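Long-range contacts in EmGH1 (Erythrobacter marinus, PDB 5Z87), which probably hydrolyses beta-glucosides and related glycosides, as a beta-glucosidase of glycosyl hydrolase family 3: residues A[94-99]-A[135-140]; A[103-108]-A[391-396]; A[168-173]-A[224-229]. One frame throughout, in Å; residues are numbered along the deposited sequence.

Contact 1: residues A[94-99]-A[135-140]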
loop_
_atom_site.group_PDB
_atom_site.type_symbol
_atom_site.label_atom_id
_atom_site.label_comp_id
_atom_site.label_asym_id
_atom_site.label_seq_id
_atom_site.Cartn_x
_atom_site.Cartn_y
_atom_site.Cartn_z
ATOM N N SER A 94 -13.830 30.908 -6.692
ATOM C CA SER A 94 -15.025 30.844 -5.854
ATOM C C SER A 94 -15.685 32.217 -5.673
ATOM O O SER A 94 -15.753 32.753 -4.559
ATOM C CB SER A 94 -14.664 30.216 -4.499
ATOM O OG SER A 94 -15.806 29.678 -3.873
ATOM N N ALA A 95 -16.185 32.784 -6.772
ATOM C CA ALA A 95 -16.837 34.085 -6.767
ATOM C C ALA A 95 -18.332 33.992 -6.506
ATOM O O ALA A 95 -18.972 35.023 -6.278
ATOM C CB ALA A 95 -16.604 34.804 -8.102
ATOM N N SER A 96 -18.895 32.785 -6.535
ATOM C CA SER A 96 -20.326 32.622 -6.312
ATOM C C SER A 96 -20.725 33.049 -4.902
ATOM O O SER A 96 -21.781 33.663 -4.712
ATOM C CB SER A 96 -20.702 31.169 -6.559
ATOM O OG SER A 96 -19.623 30.336 -6.146
ATOM N N LEU A 97 -19.894 32.735 -3.907
ATOM C CA LEU A 97 -20.116 33.093 -2.491
ATOM C C LEU A 97 -21.474 32.532 -2.068
ATOM O O LEU A 97 -21.777 31.367 -2.365
ATOM C CB LEU A 97 -19.951 34.599 -2.307
ATOM C CG LEU A 97 -18.669 35.263 -2.809
ATOM C CD1 LEU A 97 -18.763 36.778 -2.654
ATOM C CD2 LEU A 97 -17.462 34.724 -2.070
ATOM N N GLU A 98 -22.323 33.306 -1.394
ATOM C CA GLU A 98 -23.635 32.837 -0.981
ATOM C C GLU A 98 -24.743 33.331 -1.900
ATOM O O GLU A 98 -25.912 33.335 -1.507
ATOM C CB GLU A 98 -23.911 33.246 0.471
ATOM C CG GLU A 98 -22.909 32.684 1.482
ATOM C CD GLU A 98 -23.352 31.337 2.064
ATOM O OE1 GLU A 98 -22.469 30.509 2.403
ATOM O OE2 GLU A 98 -24.579 31.099 2.176
ATOM N N ALA A 99 -24.408 33.716 -3.127
ATOM C CA ALA A 99 -25.359 34.373 -4.011
ATOM C C ALA A 99 -26.057 33.377 -4.929
ATOM O O ALA A 99 -25.451 32.406 -5.395
ATOM C CB ALA A 99 -24.661 35.444 -4.851
ATOM N N LEU A 135 -22.552 22.610 -10.767
ATOM C CA LEU A 135 -21.880 23.806 -10.284
ATOM C C LEU A 135 -22.034 23.949 -8.772
ATOM O O LEU A 135 -23.149 23.937 -8.249
ATOM C CB LEU A 135 -22.450 25.030 -10.989
ATOM C CG LEU A 135 -22.093 26.379 -10.396
ATOM C CD1 LEU A 135 -20.617 26.699 -10.607
ATOM C CD2 LEU A 135 -22.996 27.396 -11.069
ATOM N N LEU A 136 -20.914 24.092 -8.063
ATOM C CA LEU A 136 -20.961 24.337 -6.623
ATOM C C LEU A 136 -21.324 25.803 -6.415
ATOM O O LEU A 136 -20.471 26.678 -6.246
ATOM C CB LEU A 136 -19.635 23.981 -5.964
ATOM C CG LEU A 136 -19.596 23.630 -4.473
ATOM C CD1 LEU A 136 -18.146 23.450 -4.026
ATOM C CD2 LEU A 136 -20.293 24.640 -3.562
ATOM N N ALA A 137 -22.627 26.069 -6.415
ATOM C CA ALA A 137 -23.112 27.426 -6.197
ATOM C C ALA A 137 -24.568 27.368 -5.769
ATOM O O ALA A 137 -25.296 26.434 -6.113
ATOM C CB ALA A 137 -22.969 28.305 -7.450
ATOM N N ASP A 138 -24.978 28.391 -5.030
ATOM C CA ASP A 138 -26.332 28.453 -4.507
ATOM C C ASP A 138 -27.352 28.357 -5.634
ATOM O O ASP A 138 -27.259 29.067 -6.640
ATOM C CB ASP A 138 -26.512 29.749 -3.724
ATOM C CG ASP A 138 -27.614 29.657 -2.710
ATOM O OD1 ASP A 138 -28.798 29.674 -3.119
ATOM O OD2 ASP A 138 -27.285 29.547 -1.507
ATOM N N GLY A 139 -28.303 27.439 -5.484
ATOM C CA GLY A 139 -29.360 27.281 -6.457
ATOM C C GLY A 139 -29.012 26.548 -7.733
ATOM O O GLY A 139 -29.861 26.480 -8.620
ATOM N N ALA A 140 -27.810 25.983 -7.866
ATOM C CA ALA A 140 -27.469 25.229 -9.071
ATOM C C ALA A 140 -27.910 23.766 -8.959
ATOM O O ALA A 140 -28.044 23.221 -7.859
ATOM C CB ALA A 140 -25.966 25.296 -9.346
HETATM O O HOH W 1 -20.195 28.775 -3.885
HETATM O O HOH W 2 -23.268 30.726 -4.396
HETATM O O HOH W 3 -26.662 29.671 1.647
#
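Ser96 and Ala137 supply the direct apolar meeting of two loops, 94-99 and 135-140, with CB of Ser96 lying 3.8 Å from CB of Ala137. A second close approach is made by Asp138, whose CB comes within 3.3 Å of the carbonyl O of Ala99. With CG anti to the backbone N (chi1 -156°), the carboxylate of Asp138 stands beside its own carbonyl carbon, and OD2 comes no nearer than 4.0 Å to Glu98 O.

Beta turns shape both partners. A type II' turn runs from Ser96 to Ala99, closed by Ala99 N to Ser96 O, and a type II turn runs from Ala137 to Ala140, with Leu136 before it at the centre of an inverse gamma turn. The two loops follow successive parallel strands, 91-93 and 126-129, of the TIM-barrel-type N-terminal domain, and so illustrate how neighbouring strand-end loops of such a domain can be matched to each other. Glu129, at the end of strand 126-129, receives hydrogen bonds from both Ala95 N and the hydroxyl of Ser96.

The polar part of the contact is carried by water. One water donates to Ser96 OG at 2.8 Å and to Leu136 O at 3.2 Å, bridging a pair that is too far apart to bond directly. Another takes the N-H of Asp138 at 3.0 Å while giving its protons to Leu97 O and, at 2.9 Å, to Ala99 O; three backbone groups of the two turns are thereby joined through one molecule.

Farther along, two acids come near each other: Glu98 OE2 and Asp138 OD2 stand 4.8 Å apart. A third water is within hydrogen-bonding reach of both oxygens, and the proximity of the two acids would probably raise the proton affinity of one or both.

Contact 2: residues A[103-108]-A[391-396]; sequences DNARAV and ADPALA
Ala105 fits its methyl group against the start of helix 393-399, and the smallness of that group is what lets the backbones come so near: CB of Ala105 reaches CA of Pro393 at 3.5 Å, and the CA atoms of these two residues are 4.9 Å apart. The same CB also meets the pyrrolidine ring, at 3.8 Å from CG of Pro393, and Ala396, one helical turn further on, adds its CB at 4.4 Å from CB of Ala105.

Pro393 is the first residue of its helix, a place where a proline's missing N-H costs no helical bond. Asp392 just before it is the N-cap, its OD1 accepting a weak bond from Leu395 N. The contact thus sets the flank of helix 101-116, from the TIM-barrel-type N-terminal domain, against the N-terminal end of another helix far along the chain. Arg106 extends the cover over the proline: its CG lies 3.7 Å from CG of Pro393, and the two side chains cross at a slant. With a bend at chi3 (-71°), NH2 makes a salt bridge of 2.7 Å with OD1 of Asp103 on its own helix, while NH1 stays beside CB of Pro393.

Ala391 completes the surface from the loop side, its CB packing at 3.6 Å on the carbonyl O of Ala105 and also touching the methyl of that residue; Met109 lies against both Ala391 and Pro393.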
loop_
_atom_site.group_PDB
_atom_site.type_symbol
_atom_site.label_atom_id
_atom_site.label_comp_id
_atom_site.label_asym_id
_atom_site.label_seq_id
_atom_site.Cartn_x
_atom_site.Cartn_y
_atom_site.Cartn_z
ATOM N N ASP A 103 -27.868 37.154 -8.839
ATOM C CA ASP A 103 -26.928 37.939 -8.040
ATOM C C ASP A 103 -25.491 37.495 -8.277
ATOM O O ASP A 103 -24.569 38.317 -8.255
ATOM C CB ASP A 103 -27.276 37.833 -6.557
ATOM C CG ASP A 103 -28.680 38.317 -6.255
ATOM O OD1 ASP A 103 -29.209 39.136 -7.039
ATOM O OD2 ASP A 103 -29.256 37.879 -5.240
ATOM N N ASN A 104 -25.279 36.194 -8.477
ATOM C CA ASN A 104 -23.960 35.675 -8.822
ATOM C C ASN A 104 -23.452 36.359 -10.081
ATOM O O ASN A 104 -22.389 36.988 -10.084
ATOM C CB ASN A 104 -24.069 34.149 -9.000
ATOM C CG ASN A 104 -22.731 33.418 -9.078
ATOM O OD1 ASN A 104 -22.714 32.192 -8.966
ATOM N ND2 ASN A 104 -21.628 34.133 -9.304
ATOM N N ALA A 105 -24.240 36.284 -11.152
ATOM C CA ALA A 105 -23.855 36.885 -12.424
ATOM C C ALA A 105 -23.575 38.379 -12.289
ATOM O O ALA A 105 -22.618 38.893 -12.876
ATOM C CB ALA A 105 -24.953 36.640 -13.452
ATOM N N ARG A 106 -24.396 39.094 -11.519
ATOM C CA ARG A 106 -24.185 40.532 -11.389
ATOM C C ARG A 106 -22.938 40.826 -10.570
ATOM O O ARG A 106 -22.198 41.765 -10.881
ATOM C CB ARG A 106 -25.418 41.203 -10.773
ATOM C CG ARG A 106 -26.581 41.347 -11.762
ATOM C CD ARG A 106 -27.756 42.151 -11.179
ATOM N NE ARG A 106 -28.481 41.409 -10.146
ATOM C CZ ARG A 106 -29.561 40.664 -10.375
ATOM N NH1 ARG A 106 -30.057 40.568 -11.603
ATOM N NH2 ARG A 106 -30.141 40.012 -9.374
ATOM N N ALA A 107 -22.680 40.030 -9.526
ATOM C CA ALA A 107 -21.514 40.304 -8.691
ATOM C C ALA A 107 -20.217 40.053 -9.455
ATOM O O ALA A 107 -19.217 40.743 -9.218
ATOM C CB ALA A 107 -21.572 39.476 -7.402
ATOM N N VAL A 108 -20.222 39.104 -10.395
ATOM C CA VAL A 108 -19.030 38.867 -11.201
ATOM C C VAL A 108 -18.841 39.991 -12.213
ATOM O O VAL A 108 -17.713 40.427 -12.474
ATOM C CB VAL A 108 -19.117 37.491 -11.888
ATOM C CG1 VAL A 108 -17.968 37.307 -12.853
ATOM C CG2 VAL A 108 -19.117 36.374 -10.857
ATOM N N ALA A 391 -21.044 37.861 -17.942
ATOM C CA ALA A 391 -22.062 36.965 -17.394
ATOM C C ALA A 391 -23.404 37.356 -18.010
ATOM O O ALA A 391 -23.468 38.233 -18.879
ATOM C CB ALA A 391 -22.088 37.037 -15.869
ATOM N N ASP A 392 -24.479 36.716 -17.548
ATOM C CA ASP A 392 -25.815 36.887 -18.126
ATOM C C ASP A 392 -26.834 36.605 -17.041
ATOM O O ASP A 392 -27.346 35.482 -16.922
ATOM C CB ASP A 392 -26.046 35.968 -19.324
ATOM C CG ASP A 392 -27.351 36.281 -20.068
ATOM O OD1 ASP A 392 -28.246 36.930 -19.488
ATOM O OD2 ASP A 392 -27.481 35.870 -21.241
ATOM N N PRO A 393 -27.181 37.613 -16.241
ATOM C CA PRO A 393 -28.009 37.350 -15.053
ATOM C C PRO A 393 -29.346 36.697 -15.355
ATOM O O PRO A 393 -29.791 35.838 -14.584
ATOM C CB PRO A 393 -28.172 38.748 -14.436
ATOM C CG PRO A 393 -26.940 39.489 -14.891
ATOM C CD PRO A 393 -26.660 38.990 -16.275
ATOM N N ALA A 394 -29.995 37.056 -16.464
ATOM C CA ALA A 394 -31.350 36.560 -16.693
ATOM C C ALA A 394 -31.338 35.123 -17.194
ATOM O O ALA A 394 -32.173 34.313 -16.781
ATOM C CB ALA A 394 -32.101 37.473 -17.669
ATOM N N LEU A 395 -30.409 34.796 -18.091
ATOM C CA LEU A 395 -30.221 33.405 -18.484
ATOM C C LEU A 395 -29.818 32.549 -17.292
ATOM O O LEU A 395 -30.312 31.428 -17.133
ATOM C CB LEU A 395 -29.166 33.303 -19.583
ATOM C CG LEU A 395 -28.853 31.871 -20.019
ATOM C CD1 LEU A 395 -30.116 31.220 -20.597
ATOM C CD2 LEU A 395 -27.676 31.821 -21.010
ATOM N N ALA A 396 -28.917 33.057 -16.450
ATOM C CA ALA A 396 -28.529 32.333 -15.242
ATOM C C ALA A 396 -29.747 31.959 -14.405
ATOM O O ALA A 396 -29.775 30.893 -13.778
ATOM C CB ALA A 396 -27.558 33.175 -14.407
#

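Contact 3: residues A[168-173]-A[224-229]; sequences EARSRG and PANRIA
A helix end is held here against a connecting loop, by one charged hydrogen bond laid over a small apolar patch. The helix is 155-171 and the loop leads from helix 201-216 into strand 229-235, all within the TIM-barrel-type N-terminal domain; the case exemplifies how an outer helix can be tied to the approach to a strand of the inner sheet.

Arg170 does most of the work. Its chain sets off from CB with CG opposite the backbone N (chi1 -167°) and then bends at chi2 (60°), which carries it across the backbone of the loop. CG packs 3.7 Å from CA of Asn226 and CD lies 3.4 Å from O of Arg227, before NH2 donates to that same O at 3.0 Å. The bond is fairly straight, 160° at the hydrogen; the carbonyl oxygen sits at the edge of the guanidinium, in its plane. NH1 of the same group is bonded to Cys383 O. With an alanine here, the carbonyls of Arg227 and Cys383 would probably lose this donor, and a gap would open over the backbone of Asn226.

Ile228 provides the apolar part. Its CG2 rests 3.9 Å from CB of Arg170, and its CD1 reaches 4.1 Å from CB of Ala169 on the same helix.

Turns shape both partners. A Schellman motif with Gly173 as its C-prime residue finishes the helix, and a type II turn from Pro224 to Arg227 brings the loop round. Outside the pair, Arg227 forms a salt bridge with Glu163 of helix 155-171.

The positive charge of the Arg170 guanidinium is probably met by the negative ends of two carbonyl dipoles, of Arg227 and Cys383, so that the loop is gripped through its main chain.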
loop_
_atom_site.group_PDB
_atom_site.type_symbol
_atom_site.label_atom_id
_atom_site.label_comp_id
_atom_site.label_asym_id
_atom_site.label_seq_id
_atom_site.Cartn_x
_atom_site.Cartn_y
_atom_site.Cartn_z
ATOM N N GLU A 168 -24.911 26.520 -16.746
ATOM C CA GLU A 168 -25.202 27.186 -15.486
ATOM C C GLU A 168 -23.992 27.975 -14.999
ATOM O O GLU A 168 -24.138 29.075 -14.452
ATOM C CB GLU A 168 -25.658 26.159 -14.435
ATOM C CG GLU A 168 -26.917 25.371 -14.829
ATOM C CD GLU A 168 -27.612 24.651 -13.665
ATOM O OE1 GLU A 168 -27.249 24.855 -12.477
ATOM O OE2 GLU A 168 -28.543 23.863 -13.954
ATOM N N ALA A 169 -22.789 27.438 -15.208
ATOM C CA ALA A 169 -21.589 28.113 -14.724
ATOM C C ALA A 169 -21.285 29.359 -15.557
ATOM O O ALA A 169 -21.041 30.438 -15.010
ATOM C CB ALA A 169 -20.400 27.142 -14.733
ATOM N N ARG A 170 -21.297 29.224 -16.884
ATOM C CA ARG A 170 -20.925 30.341 -17.748
ATOM C C ARG A 170 -21.938 31.481 -17.640
ATOM O O ARG A 170 -21.560 32.657 -17.586
ATOM C CB ARG A 170 -20.782 29.847 -19.192
ATOM C CG ARG A 170 -20.100 30.828 -20.142
ATOM C CD ARG A 170 -18.685 31.164 -19.673
ATOM N NE ARG A 170 -18.125 32.337 -20.341
ATOM C CZ ARG A 170 -17.296 32.279 -21.379
ATOM N NH1 ARG A 170 -16.833 33.393 -21.937
ATOM N NH2 ARG A 170 -16.933 31.103 -21.868
ATOM N N SER A 171 -23.227 31.153 -17.564
ATOM C CA SER A 171 -24.239 32.189 -17.396
ATOM C C SER A 171 -24.067 32.952 -16.089
ATOM O O SER A 171 -24.502 34.105 -15.992
ATOM C CB SER A 171 -25.644 31.576 -17.465
ATOM O OG SER A 171 -25.922 30.846 -16.283
ATOM N N ARG A 172 -23.441 32.346 -15.085
ATOM C CA ARG A 172 -23.194 33.011 -13.809
ATOM C C ARG A 172 -21.808 33.652 -13.739
ATOM O O ARG A 172 -21.401 34.120 -12.672
ATOM C CB ARG A 172 -23.386 32.024 -12.647
ATOM C CG ARG A 172 -24.833 31.524 -12.500
ATOM C CD ARG A 172 -24.966 30.337 -11.535
ATOM N NE ARG A 172 -24.757 30.749 -10.153
ATOM C CZ ARG A 172 -25.427 30.261 -9.115
ATOM N NH1 ARG A 172 -26.354 29.320 -9.295
ATOM N NH2 ARG A 172 -25.172 30.717 -7.896
ATOM N N GLY A 173 -21.077 33.690 -14.846
ATOM C CA GLY A 173 -19.825 34.410 -14.885
ATOM C C GLY A 173 -18.582 33.568 -14.731
ATOM O O GLY A 173 -17.478 34.116 -14.773
ATOM N N PRO A 224 -17.228 27.179 -27.658
ATOM C CA PRO A 224 -18.555 27.709 -27.977
ATOM C C PRO A 224 -19.087 28.531 -26.816
ATOM O O PRO A 224 -18.554 28.528 -25.703
ATOM C CB PRO A 224 -19.404 26.454 -28.219
ATOM C CG PRO A 224 -18.392 25.359 -28.494
ATOM C CD PRO A 224 -17.203 25.708 -27.650
ATOM N N ALA A 225 -20.142 29.280 -27.101
ATOM C CA ALA A 225 -20.832 30.016 -26.054
ATOM C C ALA A 225 -21.352 29.056 -24.989
ATOM O O ALA A 225 -21.755 27.924 -25.273
ATOM C CB ALA A 225 -21.992 30.826 -26.649
ATOM N N ASN A 226 -21.325 29.514 -23.744
ATOM C CA ASN A 226 -21.912 28.780 -22.626
ATOM C C ASN A 226 -21.160 27.482 -22.318
ATOM O O ASN A 226 -21.738 26.527 -21.786
ATOM C CB ASN A 226 -23.400 28.516 -22.878
ATOM C CG ASN A 226 -24.220 29.801 -22.875
ATOM O OD1 ASN A 226 -24.008 30.691 -22.040
ATOM N ND2 ASN A 226 -25.151 29.908 -23.813
ATOM N N ARG A 227 -19.874 27.443 -22.650
ATOM C CA ARG A 227 -18.935 26.422 -22.211
ATOM C C ARG A 227 -17.898 27.072 -21.312
ATOM O O ARG A 227 -17.794 28.297 -21.244
ATOM C CB ARG A 227 -18.254 25.739 -23.405
ATOM C CG ARG A 227 -19.208 25.139 -24.415
ATOM C CD ARG A 227 -20.090 24.057 -23.809
ATOM N NE ARG A 227 -21.061 23.586 -24.790
ATOM C CZ ARG A 227 -21.444 22.324 -24.928
ATOM N NH1 ARG A 227 -22.330 22.015 -25.861
ATOM N NH2 ARG A 227 -20.952 21.373 -24.136
ATOM N N ILE A 228 -17.136 26.240 -20.595
ATOM C CA ILE A 228 -16.109 26.714 -19.673
ATOM C C ILE A 228 -14.892 25.804 -19.804
ATOM O O ILE A 228 -14.986 24.670 -20.276
ATOM C CB ILE A 228 -16.599 26.744 -18.202
ATOM C CG1 ILE A 228 -16.766 25.312 -17.656
ATOM C CG2 ILE A 228 -17.912 27.522 -18.080
ATOM C CD1 ILE A 228 -17.116 25.237 -16.158
ATOM N N ALA A 229 -13.746 26.310 -19.365
ATOM C CA ALA A 229 -12.518 25.525 -19.368
ATOM C C ALA A 229 -12.502 24.503 -18.229
ATOM O O ALA A 229 -12.903 24.799 -17.095
ATOM C CB ALA A 229 -11.300 26.449 -19.255
#

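In the fold
From the N terminus, the loop 94-99 opens contact 1, and helix 101-116 directly after it opens contact 2. Contact 1 closes at 135-140, while contact 2 stays open until 391-396, so the two cross. Contact 3 begins and ends within that long span, at 168-173 and 224-229, and follows contact 1 in series. Together they tie together two strand-end loops, the outer helices 101-116 and 155-171, the approach to strand 229-235 and the distant helix 393-399. Arg172 joins all three: NE bonds to Asn104 OD1 and NH1 to Asp138 O. A backbone hydrogen bond from Asp392 N to Ser171 O further links contacts 2 and 3.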